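Local coordinates for protein probable enoyl-CoA hydratase/isomerase (Pseudomonas aeruginosa PAO1, PDB 5WYD) that probably acts as an enoyl-CoA hydratase/isomerase of the crotonase family, with a role in the biosynthesis of diffusible signal factor, at residues A[111-116]-A[206-211]; A[22-27]-A[199-204]. The protein carries 1 engineered substitution. All blocks are in the same frame, centred on the assembly; numbering follows the deposited sequence.

Contact 1 of 2, residues A[111-116]-A[206-211]; sequences VSIAAI and LLAAKV
CG1 of Val111, on strand 111-116, points between the two methyls of Val211 on helix 206-211, 3.4 Å from CG2 and 3.5 Å from CG1, so that one branch meets a forked partner in a fit tighter than ordinary van der Waals contact. That branch stands between the backbone N and the carbonyl carbon of Val111 (chi1 61°), the rotation that sends it out toward the helix. Further along, Ile113 reaches with the end of its longer branch. Its CD1 lies 3.5 Å from CD2 of Leu207 and also 3.5 Å from the backbone N of Ala208, with CB of Ala208 at 3.7 Å; the extended CG1-CD1 arm (chi2 174°) carries CD1 to the helix. The small Ala208 lets the isoleucine tip come this near the helix backbone, whose axis runs 9.4 Å from that of the strand.

Around these side chains, Ile135 of strand 133-137 packs on both Ile113 and Leu207, while Ala63 of strand 63-68 touches Val111 and Ala208. Cys176 of the second subunit covers Leu207 and Val211 from outside the chain. A helix laid almost antiparallel (171°) over a strand in the parallel part of the mixed central sheet is layered alpha/beta packing, here within the crotonase fold.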
loop_
_atom_site.group_PDB
_atom_site.type_symbol
_atom_site.label_atom_id
_atom_site.label_comp_id
_atom_site.label_asym_id
_atom_site.label_seq_id
_atom_site.Cartn_x
_atom_site.Cartn_y
_atom_site.Cartn_z
ATOM N N VAL A 111 2.600 -2.021 27.401
ATOM C CA VAL A 111 3.723 -1.171 27.031
ATOM C C VAL A 111 5.039 -1.817 27.453
ATOM O O VAL A 111 5.167 -2.396 28.536
ATOM C CB VAL A 111 3.568 0.226 27.650
ATOM C CG1 VAL A 111 3.551 0.105 29.133
ATOM C CG2 VAL A 111 4.705 1.114 27.220
ATOM N N SER A 112 6.029 -1.716 26.589
ATOM C CA SER A 112 7.360 -2.234 26.826
ATOM C C SER A 112 8.286 -1.031 26.926
ATOM O O SER A 112 8.226 -0.118 26.097
ATOM C CB SER A 112 7.785 -3.207 25.716
ATOM O OG SER A 112 7.752 -2.625 24.417
ATOM N N ILE A 113 9.088 -0.998 27.972
ATOM C CA ILE A 113 10.009 0.097 28.210
ATOM C C ILE A 113 11.397 -0.516 28.188
ATOM O O ILE A 113 11.653 -1.503 28.890
ATOM C CB ILE A 113 9.742 0.794 29.559
ATOM C CG1 ILE A 113 8.285 1.185 29.715
ATOM C CG2 ILE A 113 10.557 2.057 29.691
ATOM C CD1 ILE A 113 8.061 1.715 31.054
ATOM N N ALA A 114 12.293 0.080 27.418
ATOM C CA ALA A 114 13.655 -0.403 27.304
ATOM C C ALA A 114 14.542 0.473 28.165
ATOM O O ALA A 114 14.669 1.669 27.903
ATOM C CB ALA A 114 14.111 -0.333 25.856
ATOM N N ALA A 115 15.161 -0.121 29.178
ATOM C CA ALA A 115 16.047 0.597 30.082
ATOM C C ALA A 115 17.486 0.264 29.718
ATOM O O ALA A 115 17.980 -0.812 30.057
ATOM C CB ALA A 115 15.740 0.209 31.525
ATOM N N ILE A 116 18.187 1.237 29.163
ATOM C CA ILE A 116 19.532 1.053 28.645
ATOM C C ILE A 116 20.525 1.417 29.741
ATOM O O ILE A 116 20.834 2.586 29.970
ATOM C CB ILE A 116 19.755 1.889 27.387
ATOM C CG1 ILE A 116 18.670 1.564 26.357
ATOM C CG2 ILE A 116 21.165 1.641 26.854
ATOM C CD1 ILE A 116 18.759 2.350 25.087
ATOM N N LEU A 206 9.439 3.013 37.483
ATOM C CA LEU A 206 8.563 4.100 37.871
ATOM C C LEU A 206 7.702 4.510 36.688
ATOM O O LEU A 206 6.477 4.618 36.824
ATOM C CB LEU A 206 9.395 5.255 38.450
ATOM C CG LEU A 206 8.748 6.572 38.907
ATOM C CD1 LEU A 206 8.308 7.556 37.825
ATOM C CD2 LEU A 206 7.520 6.144 39.689
ATOM N N LEU A 207 8.310 4.645 35.496
ATOM C CA LEU A 207 7.507 4.993 34.328
ATOM C C LEU A 207 6.474 3.907 34.072
ATOM O O LEU A 207 5.299 4.199 33.820
ATOM C CB LEU A 207 8.399 5.165 33.087
ATOM C CG LEU A 207 7.840 5.708 31.750
ATOM C CD1 LEU A 207 8.971 5.948 30.738
ATOM C CD2 LEU A 207 6.737 4.923 31.091
ATOM N N ALA A 208 6.888 2.646 34.216
ATOM C CA ALA A 208 5.995 1.525 33.970
ATOM C C ALA A 208 4.808 1.558 34.906
ATOM O O ALA A 208 3.706 1.155 34.522
ATOM C CB ALA A 208 6.762 0.209 34.124
ATOM N N ALA A 209 5.017 2.005 36.146
ATOM C CA ALA A 209 3.912 2.075 37.087
ATOM C C ALA A 209 2.838 3.046 36.607
ATOM O O ALA A 209 1.643 2.787 36.781
ATOM C CB ALA A 209 4.439 2.468 38.468
ATOM N N LYS A 210 3.237 4.142 35.958
ATOM C CA LYS A 210 2.261 5.136 35.514
ATOM C C LYS A 210 1.271 4.560 34.509
ATOM O O LYS A 210 0.106 4.975 34.473
ATOM C CB LYS A 210 2.975 6.351 34.908
ATOM C CG LYS A 210 3.884 7.136 35.847
ATOM C CD LYS A 210 4.602 8.219 35.040
ATOM C CE LYS A 210 5.659 9.012 35.809
ATOM N NZ LYS A 210 5.283 9.434 37.186
ATOM N N VAL A 211 1.731 3.630 33.671
ATOM C CA VAL A 211 0.882 2.985 32.684
ATOM C C VAL A 211 -0.246 2.243 33.371
ATOM O O VAL A 211 -1.352 2.124 32.832
ATOM C CB VAL A 211 1.749 2.018 31.873
ATOM C CG1 VAL A 211 0.871 0.996 31.146
ATOM C CG2 VAL A 211 2.700 2.789 31.004
#

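Contact 2 of 2, residues A[22-27]-A[199-204]; sequences EKHGHT and EARGAA
Strand 22-24 leads into a type II' beta turn from His24 to Thr27, with Gly25 at positive phi, and its backbone stays well away from helix 200-204, the nearest CA atoms, of His24 and Gly202, being 11.6 Å apart. That gap is crossed by long polar side chains, chiefly Arg201. The arginine is stretched out from CG to NE, which carries its guanidinium across to the strand, where NH1 meets two partners. OE2 of Glu22 is 3.7 Å from NH1 in a long salt bridge: the oxygen sits off the plane of the guanidinium, the two flat groups are 66° apart, and charge alone draws them together, with no N-H aimed at the oxygen. The second neighbour is His24, whose NE2 sits near the guanidinium plane at its edge, 4.0 Å from NH1, with ring and guanidinium turned 45° against each other.

The hairpin formed by strands 19-24 and 27-32 opens the main sheet of the crotonase fold, and Arg201, in the first turn of helix 200-211, ties the hairpin's outer strand to the helix layered on that sheet. Turn bonds between His24 and Thr27 run both ways, His24 N to Thr27 O and Thr27 N to His24 O, each 2.8 Å.

Within the strand, His24 NE2 gives a weak hydrogen bond to OE2 of Glu22, 3.5 Å long and bent to 143° at the hydrogen. The same carboxylate oxygen thus faces both the imidazole and the arginine, and its negative charge would probably ease their closeness. Leu29 of strand 27-32 touches Glu22, His24 and Arg201 alike.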
loop_
_atom_site.group_PDB
_atom_site.type_symbol
_atom_site.label_atom_id
_atom_site.label_comp_id
_atom_site.label_asym_id
_atom_site.label_seq_id
_atom_site.Cartn_x
_atom_site.Cartn_y
_atom_site.Cartn_z
ATOM N N GLU A 22 11.150 -10.778 37.096
ATOM C CA GLU A 22 10.707 -10.301 38.395
ATOM C C GLU A 22 9.404 -9.550 38.203
ATOM O O GLU A 22 9.261 -8.806 37.228
ATOM C CB GLU A 22 11.750 -9.406 39.030
ATOM C CG GLU A 22 13.040 -10.120 39.279
ATOM C CD GLU A 22 14.095 -9.185 39.753
ATOM O OE1 GLU A 22 15.253 -9.627 39.877
ATOM O OE2 GLU A 22 13.762 -8.003 39.992
ATOM N N LYS A 23 8.427 -9.799 39.065
ATOM C CA LYS A 23 7.150 -9.106 38.963
ATOM C C LYS A 23 7.003 -8.061 40.065
ATOM O O LYS A 23 7.064 -8.388 41.255
ATOM C CB LYS A 23 5.981 -10.085 38.995
ATOM C CG LYS A 23 4.638 -9.392 38.992
ATOM C CD LYS A 23 3.532 -10.404 39.043
ATOM C CE LYS A 23 2.147 -9.756 38.990
ATOM N NZ LYS A 23 1.771 -8.792 40.076
ATOM N N HIS A 24 6.831 -6.807 39.670
ATOM C CA HIS A 24 6.534 -5.742 40.611
ATOM C C HIS A 24 5.171 -5.186 40.224
ATOM O O HIS A 24 5.024 -4.599 39.144
ATOM C CB HIS A 24 7.610 -4.655 40.584
ATOM C CG HIS A 24 9.008 -5.175 40.717
ATOM N ND1 HIS A 24 9.591 -5.454 41.934
ATOM C CD2 HIS A 24 9.951 -5.431 39.779
ATOM C CE1 HIS A 24 10.824 -5.884 41.737
ATOM N NE2 HIS A 24 11.069 -5.873 40.438
ATOM N N GLY A 25 4.196 -5.319 41.126
ATOM C CA GLY A 25 2.854 -4.844 40.808
ATOM C C GLY A 25 2.363 -5.510 39.539
ATOM O O GLY A 25 2.355 -6.740 39.423
ATOM N N HIS A 26 1.902 -4.698 38.589
ATOM C CA HIS A 26 1.474 -5.169 37.282
ATOM C C HIS A 26 2.579 -5.081 36.250
ATOM O O HIS A 26 2.324 -5.282 35.071
ATOM C CB HIS A 26 0.250 -4.394 36.806
ATOM C CG HIS A 26 -0.976 -4.645 37.624
ATOM N ND1 HIS A 26 -1.492 -3.718 38.502
ATOM C CD2 HIS A 26 -1.833 -5.692 37.639
ATOM C CE1 HIS A 26 -2.585 -4.205 39.063
ATOM N NE2 HIS A 26 -2.820 -5.399 38.548
ATOM N N THR A 27 3.788 -4.752 36.652
ATOM C CA THR A 27 4.895 -4.613 35.724
ATOM C C THR A 27 5.784 -5.840 35.861
ATOM O O THR A 27 6.098 -6.266 36.977
ATOM C CB THR A 27 5.660 -3.320 36.017
ATOM O OG1 THR A 27 4.756 -2.225 35.865
ATOM C CG2 THR A 27 6.830 -3.110 35.065
ATOM N N GLU A 199 20.216 4.862 37.150
ATOM C CA GLU A 199 18.828 5.214 37.406
ATOM C C GLU A 199 17.901 4.737 36.292
ATOM O O GLU A 199 16.694 4.963 36.377
ATOM C CB GLU A 199 18.701 6.740 37.605
ATOM C CG GLU A 199 19.441 7.387 38.815
ATOM C CD GLU A 199 19.406 8.938 38.784
ATOM O OE1 GLU A 199 18.721 9.502 37.911
ATOM O OE2 GLU A 199 20.067 9.605 39.616
ATOM N N ALA A 200 18.435 4.088 35.251
ATOM C CA ALA A 200 17.586 3.634 34.151
ATOM C C ALA A 200 16.575 2.597 34.617
ATOM O O ALA A 200 15.397 2.664 34.251
ATOM C CB ALA A 200 18.434 3.080 33.007
ATOM N N ARG A 201 17.017 1.613 35.408
ATOM C CA ARG A 201 16.082 0.596 35.886
ATOM C C ARG A 201 15.000 1.200 36.779
ATOM O O ARG A 201 13.803 0.988 36.558
ATOM C CB ARG A 201 16.826 -0.502 36.652
ATOM C CG ARG A 201 15.864 -1.531 37.243
ATOM C CD ARG A 201 16.514 -2.350 38.331
ATOM N NE ARG A 201 15.545 -3.159 39.060
ATOM C CZ ARG A 201 15.849 -3.900 40.122
ATOM N NH1 ARG A 201 14.904 -4.609 40.729
ATOM N NH2 ARG A 201 17.097 -3.920 40.592
ATOM N N GLY A 202 15.392 2.000 37.766
ATOM C CA GLY A 202 14.387 2.568 38.639
ATOM C C GLY A 202 13.418 3.425 37.864
ATOM O O GLY A 202 12.202 3.245 37.962
ATOM N N ALA A 203 13.950 4.272 36.982
ATOM C CA ALA A 203 13.097 5.159 36.199
ATOM C C ALA A 203 12.137 4.359 35.332
ATOM O O ALA A 203 10.939 4.674 35.260
ATOM C CB ALA A 203 13.955 6.089 35.332
ATOM N N ALA A 204 12.631 3.296 34.700
ATOM C CA ALA A 204 11.758 2.491 33.856
ATOM C C ALA A 204 10.621 1.868 34.666
ATOM O O ALA A 204 9.473 1.841 34.215
ATOM C CB ALA A 204 12.578 1.424 33.136
#

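Contacts 1 and 2 share helix 200-211, which packs on the central strand through its later turns and reaches the edge hairpin from its first; their centres are about 7 Å apart. Contact 1 is buried and apolar, contact 2 a surface cluster of charged and polar groups. They meet directly: CB of Ala208 lies 3.5 Å from CG2 of Thr27, and CD1 of Ile113 is 3.5 Å from O of Ala204. Ala115 also packs on the earlier turn, its CB 3.8 Å from CB of Ala204. The pentanedial molecule is bound elsewhere, beside Lys72, Phe73 and Arg179, none of which belongs to either contact.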